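Local coordinates for protein 23S rRNA-specific endonuclease VapC20 (Mycobacterium tuberculosis H37Rv, PDB 5WZF) that cleaves 23S ribosomal RNA within the sarcin-ricin loop as the magnesium-dependent PIN-domain toxin of a type II toxin-antitoxin system, at residues V17-W22 against L54-T59; T113-M118 against G131-A136; I123-A128 against G137-R142. One frame throughout, in Å; residues are numbered along the deposited sequence.

Contact 1. Residues V17-W22 against L54-T59; sequences VDTSFW and LGETWT
Thr-19 lies across the carboxylate end of Glu-56, the two side chains meeting at about a right angle, and its OG1 donates to Glu-56 OE1 at 2.6 Å. This is the acidic centre of the PIN domain, where the loop after strand 14-17 enters helix 19-25 and faces helix 51-63. The hydroxyl comes from above the carboxylate plane, 35° out of it. With CG anti to the backbone N (chi1 -174°) and an extended chain, Glu-56 reaches across to helix 19-25.

Asp-18, a predicted magnesium ligand, is the N-cap of helix 19-25: OD2 accepts from Ser-20 N at 3.1 Å and from Ser-20 OG. A short polar acid suits this place, since one oxygen can hold the helix start while OD1 is left to face a water and the predicted metal site. Asp-111, the other predicted ligand, lies nearby.

Beside the polar pair the two helices pack through the threonine methyls, Leu-54 and the indole. Thr-57 OG1 is 3.5 Å from Thr-19 CG2, its own proton being used on Val-53 O in helix fashion, while its methyl CG2 packs on Trp-22 CB at 3.5 Å. Leu-54 puts CD2 over one face of the indole, whose NE1 is hydrogen-bonded to Thr-49 OG1. A water lies between the two acids, 2.9 Å from Asp-18 OD1 and 2.7 Å from Glu-56 OE1.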
# COMPACT_ATOMS: atom_id res chain seq x y z
N VAL B 17 5.21 8.81 -11.42
CA VAL B 17 4.60 9.73 -10.47
C VAL B 17 4.36 9.07 -9.13
O VAL B 17 3.70 8.04 -9.04
CB VAL B 17 3.27 10.31 -10.99
CG1 VAL B 17 2.75 11.36 -10.03
CG2 VAL B 17 3.46 10.92 -12.38
N ASP B 18 4.91 9.68 -8.08
CA ASP B 18 4.83 9.15 -6.72
C ASP B 18 3.64 9.74 -5.96
O ASP B 18 3.12 10.79 -6.33
CB ASP B 18 6.13 9.45 -5.98
CG ASP B 18 6.11 8.99 -4.55
OD1 ASP B 18 5.81 7.80 -4.32
OD2 ASP B 18 6.36 9.82 -3.65
N THR B 19 3.24 9.05 -4.90
CA THR B 19 2.21 9.51 -3.98
C THR B 19 2.41 10.94 -3.49
O THR B 19 1.45 11.71 -3.40
CB THR B 19 2.15 8.58 -2.76
OG1 THR B 19 1.99 7.23 -3.21
CG2 THR B 19 1.00 8.95 -1.83
N SER B 20 3.65 11.29 -3.18
CA SER B 20 3.93 12.63 -2.66
C SER B 20 3.49 13.70 -3.66
O SER B 20 3.03 14.77 -3.27
CB SER B 20 5.41 12.78 -2.32
OG SER B 20 6.23 12.44 -3.43
N PHE B 21 3.62 13.39 -4.95
CA PHE B 21 3.21 14.35 -5.98
C PHE B 21 1.69 14.34 -6.18
O PHE B 21 1.08 15.41 -6.23
CB PHE B 21 3.90 14.07 -7.31
CG PHE B 21 3.56 15.07 -8.38
CD1 PHE B 21 4.31 16.23 -8.52
CD2 PHE B 21 2.48 14.87 -9.22
CE1 PHE B 21 3.99 17.16 -9.49
CE2 PHE B 21 2.16 15.81 -10.19
CZ PHE B 21 2.91 16.95 -10.32
N TRP B 22 1.10 13.16 -6.30
CA TRP B 22 -0.35 13.06 -6.48
C TRP B 22 -1.09 13.76 -5.35
O TRP B 22 -2.09 14.45 -5.58
CB TRP B 22 -0.81 11.59 -6.53
CG TRP B 22 -0.49 10.81 -7.77
CD1 TRP B 22 0.05 9.55 -7.81
CD2 TRP B 22 -0.73 11.18 -9.14
NE1 TRP B 22 0.17 9.13 -9.11
CE2 TRP B 22 -0.30 10.11 -9.95
CE3 TRP B 22 -1.25 12.32 -9.75
CZ2 TRP B 22 -0.38 10.14 -11.34
CZ3 TRP B 22 -1.33 12.35 -11.14
CH2 TRP B 22 -0.89 11.27 -11.91
N LEU B 54 -1.28 4.63 -6.43
CA LEU B 54 -2.64 5.15 -6.47
C LEU B 54 -3.38 4.77 -5.19
O LEU B 54 -4.12 5.58 -4.63
CB LEU B 54 -3.40 4.63 -7.69
CG LEU B 54 -3.04 5.29 -9.03
CD1 LEU B 54 -3.99 4.84 -10.14
CD2 LEU B 54 -3.04 6.81 -8.89
N GLY B 55 -3.17 3.55 -4.73
CA GLY B 55 -3.76 3.10 -3.49
C GLY B 55 -3.31 3.94 -2.31
O GLY B 55 -4.12 4.35 -1.48
N GLU B 56 -2.01 4.21 -2.24
CA GLU B 56 -1.45 4.97 -1.14
C GLU B 56 -1.95 6.41 -1.21
O GLU B 56 -2.17 7.05 -0.18
CB GLU B 56 0.09 4.92 -1.18
CG GLU B 56 0.78 5.57 0.00
CD GLU B 56 2.29 5.62 -0.16
OE1 GLU B 56 2.76 5.69 -1.32
OE2 GLU B 56 3.00 5.59 0.86
N THR B 57 -2.14 6.89 -2.43
CA THR B 57 -2.66 8.23 -2.67
C THR B 57 -4.11 8.37 -2.22
O THR B 57 -4.47 9.36 -1.59
CB THR B 57 -2.55 8.60 -4.16
OG1 THR B 57 -1.16 8.62 -4.53
CG2 THR B 57 -3.17 9.97 -4.44
N TRP B 58 -4.94 7.38 -2.54
CA TRP B 58 -6.31 7.35 -2.01
C TRP B 58 -6.31 7.51 -0.50
O TRP B 58 -7.00 8.37 0.06
CB TRP B 58 -7.03 6.04 -2.37
CG TRP B 58 -8.27 5.83 -1.55
CD1 TRP B 58 -8.34 5.25 -0.31
CD2 TRP B 58 -9.60 6.23 -1.88
NE1 TRP B 58 -9.64 5.26 0.14
CE2 TRP B 58 -10.43 5.85 -0.81
CE3 TRP B 58 -10.18 6.85 -2.99
CZ2 TRP B 58 -11.81 6.08 -0.81
CZ3 TRP B 58 -11.55 7.08 -2.99
CH2 TRP B 58 -12.35 6.70 -1.90
N THR B 59 -5.53 6.67 0.17
CA THR B 59 -5.54 6.60 1.62
C THR B 59 -5.12 7.92 2.23
O THR B 59 -5.74 8.41 3.17
CB THR B 59 -4.64 5.46 2.11
OG1 THR B 59 -5.15 4.21 1.61
CG2 THR B 59 -4.62 5.41 3.64
O HOH W 1 5.23 6.83 -1.67

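Contact 2. Residues T113-M118 against G131-A136; sequences TSFAVM and GDFSAA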
# COMPACT_ATOMS: atom_id res chain seq x y z
N THR B 113 8.60 -0.78 -4.61
CA THR B 113 7.93 -1.24 -5.83
C THR B 113 8.02 -0.16 -6.91
O THR B 113 8.09 -0.47 -8.10
CB THR B 113 6.45 -1.62 -5.58
OG1 THR B 113 5.73 -0.48 -5.10
CG2 THR B 113 6.35 -2.76 -4.56
N SER B 114 8.02 1.10 -6.49
CA SER B 114 8.14 2.20 -7.44
C SER B 114 9.51 2.17 -8.10
O SER B 114 9.62 2.31 -9.31
CB SER B 114 7.91 3.54 -6.74
OG SER B 114 6.55 3.66 -6.36
N PHE B 115 10.54 1.97 -7.29
CA PHE B 115 11.91 1.88 -7.80
C PHE B 115 12.02 0.74 -8.80
O PHE B 115 12.67 0.88 -9.84
CB PHE B 115 12.91 1.67 -6.66
CG PHE B 115 12.87 2.73 -5.60
CD1 PHE B 115 12.38 4.00 -5.88
CD2 PHE B 115 13.33 2.46 -4.32
CE1 PHE B 115 12.35 4.98 -4.90
CE2 PHE B 115 13.30 3.43 -3.33
CZ PHE B 115 12.81 4.70 -3.62
N ALA B 116 11.38 -0.38 -8.48
CA ALA B 116 11.43 -1.56 -9.33
C ALA B 116 10.72 -1.33 -10.66
O ALA B 116 11.17 -1.82 -11.70
CB ALA B 116 10.81 -2.76 -8.61
N VAL B 117 9.62 -0.58 -10.63
CA VAL B 117 8.90 -0.25 -11.85
C VAL B 117 9.77 0.64 -12.74
O VAL B 117 9.86 0.42 -13.95
CB VAL B 117 7.56 0.47 -11.56
CG1 VAL B 117 6.96 1.02 -12.85
CG2 VAL B 117 6.58 -0.49 -10.88
N MET B 118 10.43 1.63 -12.13
CA MET B 118 11.26 2.56 -12.89
C MET B 118 12.46 1.85 -13.52
O MET B 118 12.83 2.14 -14.65
CB MET B 118 11.72 3.72 -12.00
CG MET B 118 10.59 4.63 -11.53
SD MET B 118 11.14 5.98 -10.45
CE MET B 118 12.07 6.99 -11.60
N GLY B 131 12.58 13.36 -1.27
CA GLY B 131 13.93 12.87 -1.45
C GLY B 131 14.25 11.38 -1.36
O GLY B 131 15.43 11.01 -1.41
N ASP B 132 13.24 10.52 -1.24
CA ASP B 132 13.50 9.08 -1.18
C ASP B 132 13.94 8.54 -2.53
O ASP B 132 14.81 7.68 -2.61
CB ASP B 132 12.27 8.33 -0.68
CG ASP B 132 11.93 8.66 0.76
OD1 ASP B 132 12.87 8.80 1.58
OD2 ASP B 132 10.73 8.78 1.07
N PHE B 133 13.33 9.05 -3.60
CA PHE B 133 13.74 8.68 -4.95
C PHE B 133 15.16 9.18 -5.26
O PHE B 133 15.95 8.48 -5.90
CB PHE B 133 12.74 9.21 -5.97
CG PHE B 133 11.46 8.42 -6.04
CD1 PHE B 133 10.49 8.55 -5.06
CD2 PHE B 133 11.24 7.54 -7.08
CE1 PHE B 133 9.31 7.81 -5.12
CE2 PHE B 133 10.07 6.80 -7.15
CZ PHE B 133 9.10 6.94 -6.17
N SER B 134 15.48 10.39 -4.81
CA SER B 134 16.83 10.93 -4.97
C SER B 134 17.85 10.06 -4.26
O SER B 134 18.93 9.79 -4.79
CB SER B 134 16.90 12.36 -4.44
OG SER B 134 15.96 13.19 -5.08
N ALA B 135 17.52 9.61 -3.05
CA ALA B 135 18.42 8.76 -2.28
C ALA B 135 18.63 7.42 -2.97
O ALA B 135 19.70 6.82 -2.89
CB ALA B 135 17.90 8.56 -0.87
N ALA B 136 17.59 6.95 -3.67
CA ALA B 136 17.64 5.65 -4.32
C ALA B 136 18.30 5.73 -5.70
O ALA B 136 18.45 4.72 -6.38
CB ALA B 136 16.25 5.05 -4.44
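Helix 109-121 meets the short helix 132-135 through a T-shaped aromatic pair, the edge of Phe-115 standing on the face of Phe-133. The ring planes are 88° apart and the centroids 5.0 Å. Phe-115 CE1 is the atom that points in, over the centre of the Phe-133 ring and 3.5 Å from its CD2. Ala-136 then places CB over one face of Phe-115, 3.7 Å from the ring centroid and 18° off the ring normal, a CH-pi contact in which the methyl rests on the ring as the backbone leaves the short helix.

In the PIN fold this hydrophobic layer borders the predicted magnesium site: Phe-133 also packs on Asp-18, while Asp-132 OD1 beside it forms a salt bridge with Arg-105, which probably offsets some of the repulsion from Asp-111, close to its other oxygen.

Phe-133 is held on further sides. At its edge, in the ring plane, lies the sulfur of Met-118, with SD 3.6 Å from Phe-133 CE2; in this Met-aromatic contact a straight chi2 (179°) carries SD out to the ring edge, and the bend at chi3 only decides where CE goes. Ser-114 CB touches Phe-133 CZ at 3.6 Å, and its hydroxyl is turned back to Val-110 O, so that a polar residue offers carbon to the ring. On the helix 89-101 side, Trp-98 makes another edge-to-face contact with Phe-115.

Contact 3. Residues I123-A128 against G137-R142; sequences IQNAYA and GFVEVR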
# COMPACT_ATOMS: atom_id res chain seq x y z
N ILE B 123 12.92 4.23 -16.53
CA ILE B 123 12.57 5.60 -16.16
C ILE B 123 13.56 6.12 -15.12
O ILE B 123 13.87 5.43 -14.15
CB ILE B 123 11.14 5.67 -15.59
CG1 ILE B 123 10.14 5.16 -16.63
CG2 ILE B 123 10.80 7.09 -15.16
CD1 ILE B 123 8.74 4.99 -16.09
N GLN B 124 14.07 7.32 -15.34
CA GLN B 124 15.01 7.92 -14.40
C GLN B 124 14.38 9.08 -13.64
O GLN B 124 14.76 9.38 -12.51
CB GLN B 124 16.28 8.39 -15.13
CG GLN B 124 17.33 9.06 -14.24
CD GLN B 124 17.97 8.12 -13.22
OE1 GLN B 124 17.68 6.92 -13.18
NE2 GLN B 124 18.85 8.67 -12.38
N ASN B 125 13.40 9.73 -14.27
CA ASN B 125 12.75 10.90 -13.68
C ASN B 125 11.48 10.55 -12.92
O ASN B 125 10.60 9.86 -13.43
CB ASN B 125 12.43 11.92 -14.77
CG ASN B 125 13.67 12.51 -15.39
OD1 ASN B 125 14.69 12.69 -14.72
ND2 ASN B 125 13.60 12.82 -16.68
N ALA B 126 11.38 11.05 -11.69
CA ALA B 126 10.19 10.85 -10.90
C ALA B 126 9.55 12.17 -10.50
O ALA B 126 10.25 13.12 -10.13
CB ALA B 126 10.51 10.03 -9.65
N TYR B 127 8.23 12.25 -10.60
CA TYR B 127 7.52 13.35 -9.97
C TYR B 127 7.28 12.96 -8.52
O TYR B 127 6.41 12.15 -8.21
CB TYR B 127 6.20 13.67 -10.68
CG TYR B 127 6.35 14.71 -11.77
CD1 TYR B 127 7.59 14.98 -12.33
CD2 TYR B 127 5.26 15.43 -12.22
CE1 TYR B 127 7.74 15.92 -13.32
CE2 TYR B 127 5.40 16.39 -13.21
CZ TYR B 127 6.65 16.63 -13.76
OH TYR B 127 6.80 17.58 -14.74
N ALA B 128 8.10 13.51 -7.63
CA ALA B 128 8.08 13.15 -6.23
C ALA B 128 8.74 14.24 -5.42
O ALA B 128 9.54 15.01 -5.95
CB ALA B 128 8.79 11.82 -6.00
N GLY B 137 18.68 6.94 -6.10
CA GLY B 137 19.45 7.10 -7.33
C GLY B 137 18.66 7.57 -8.53
O GLY B 137 19.16 7.54 -9.65
N PHE B 138 17.43 8.02 -8.30
CA PHE B 138 16.61 8.57 -9.37
C PHE B 138 16.59 10.09 -9.28
O PHE B 138 17.17 10.67 -8.36
CB PHE B 138 15.18 8.01 -9.31
CG PHE B 138 15.11 6.52 -9.43
CD1 PHE B 138 15.21 5.90 -10.67
CD2 PHE B 138 14.94 5.72 -8.31
CE1 PHE B 138 15.15 4.52 -10.79
CE2 PHE B 138 14.88 4.34 -8.42
CZ PHE B 138 14.98 3.74 -9.66
N VAL B 139 15.94 10.73 -10.24
CA VAL B 139 15.85 12.19 -10.24
C VAL B 139 14.44 12.65 -9.89
O VAL B 139 13.49 12.32 -10.59
CB VAL B 139 16.23 12.78 -11.61
CG1 VAL B 139 15.90 14.26 -11.67
CG2 VAL B 139 17.72 12.52 -11.92
N GLU B 140 14.32 13.41 -8.81
CA GLU B 140 13.04 14.04 -8.48
C GLU B 140 12.98 15.39 -9.19
O GLU B 140 13.73 16.31 -8.86
CB GLU B 140 12.86 14.19 -6.97
CG GLU B 140 12.93 12.86 -6.25
CD GLU B 140 12.67 12.96 -4.77
OE1 GLU B 140 12.34 14.06 -4.29
OE2 GLU B 140 12.81 11.92 -4.08
N VAL B 141 12.09 15.48 -10.17
CA VAL B 141 12.01 16.65 -11.02
C VAL B 141 11.58 17.88 -10.22
O VAL B 141 10.67 17.80 -9.40
CB VAL B 141 11.04 16.42 -12.19
CG1 VAL B 141 10.99 17.64 -13.10
CG2 VAL B 141 11.45 15.19 -12.97
N ARG B 142 12.25 19.00 -10.47
CA ARG B 142 11.98 20.25 -9.78
C ARG B 142 11.62 21.35 -10.77
O ARG B 142 12.07 21.33 -11.92
CB ARG B 142 13.19 20.65 -8.93
CG ARG B 142 13.50 19.69 -7.80
CD ARG B 142 12.42 19.76 -6.74
NE ARG B 142 12.60 18.75 -5.70
CZ ARG B 142 11.95 17.59 -5.66
NH1 ARG B 142 11.07 17.28 -6.61
NH2 ARG B 142 12.18 16.74 -4.68
O HOH W 2 18.79 4.84 -11.40
O HOH W 3 8.53 16.24 -8.54
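Ala-126 bonds to its neighbour strand through both backbone polar atoms: N donates to Val-139 O at 2.7 Å, and O accepts from Val-141 N at 3.0 Å. Val-139 N completes the parallel pattern by donating to Gln-124 O at 2.9 Å, nearly straight at 173°.

Asn-125 and Val-139 are paired in register and so put their side chains on the same face of the sheet, side by side, with OD1 of the amide 3.5 Å from Val-139 CB. The branched Val-141 sets CB against Tyr-127 CE1 at 3.5 Å; the tyrosine hydroxyl is held by Leu-39 O. Gln-124 bends at chi2 (66°), bringing NE2 to a lone pair of Gly-137 O, 3.0 Å away, while a water joins its OE1 to the same carbonyl.

At the other end Arg-142 curls back. Its NH1 meets Ala-128 O at 2.8 Å in the guanidinium plane, and NH2 forms a salt bridge with Glu-140 OE1. This bond uses the anti lone pair of the acid, whose oxygens also accept from Gly-131 N and Ser-134 N at the start of helix 132-135. Glu-140 thus ties the edge strand to the helix before it, which ends in a Schellman motif at Gly-137, where a CB would press on the preceding carbonyl O, calling for glycine. Strand 125-127, helix 132-135 and strand 139-140 together make a beta-alpha-beta crossover, completing the edge of the parallel sheet characteristic of PIN domains.

In the fold
Contact 1 closes along the chain before the other two open; contacts 2 and 3 then interleave, with helix 109-121, strand 125-127, helix 132-135 and strand 139-140 following in turn. The centres of contacts 2 and 3 are about 8 Å apart, and those of contacts 1 and 3 about 15 Å. The central strand 14-17 of the parallel sheet runs beside 125-127, so Asp-18 N reaches Tyr-127 O at 2.9 Å, a probable hydrogen bond. Asp-18 also touches Phe-133 of contact 2 and Ala-128 of contact 3. All three contacts therefore converge on this predicted magnesium ligand at the ends of the strands, consistent with a nuclease site assembled from distant parts of one PIN domain.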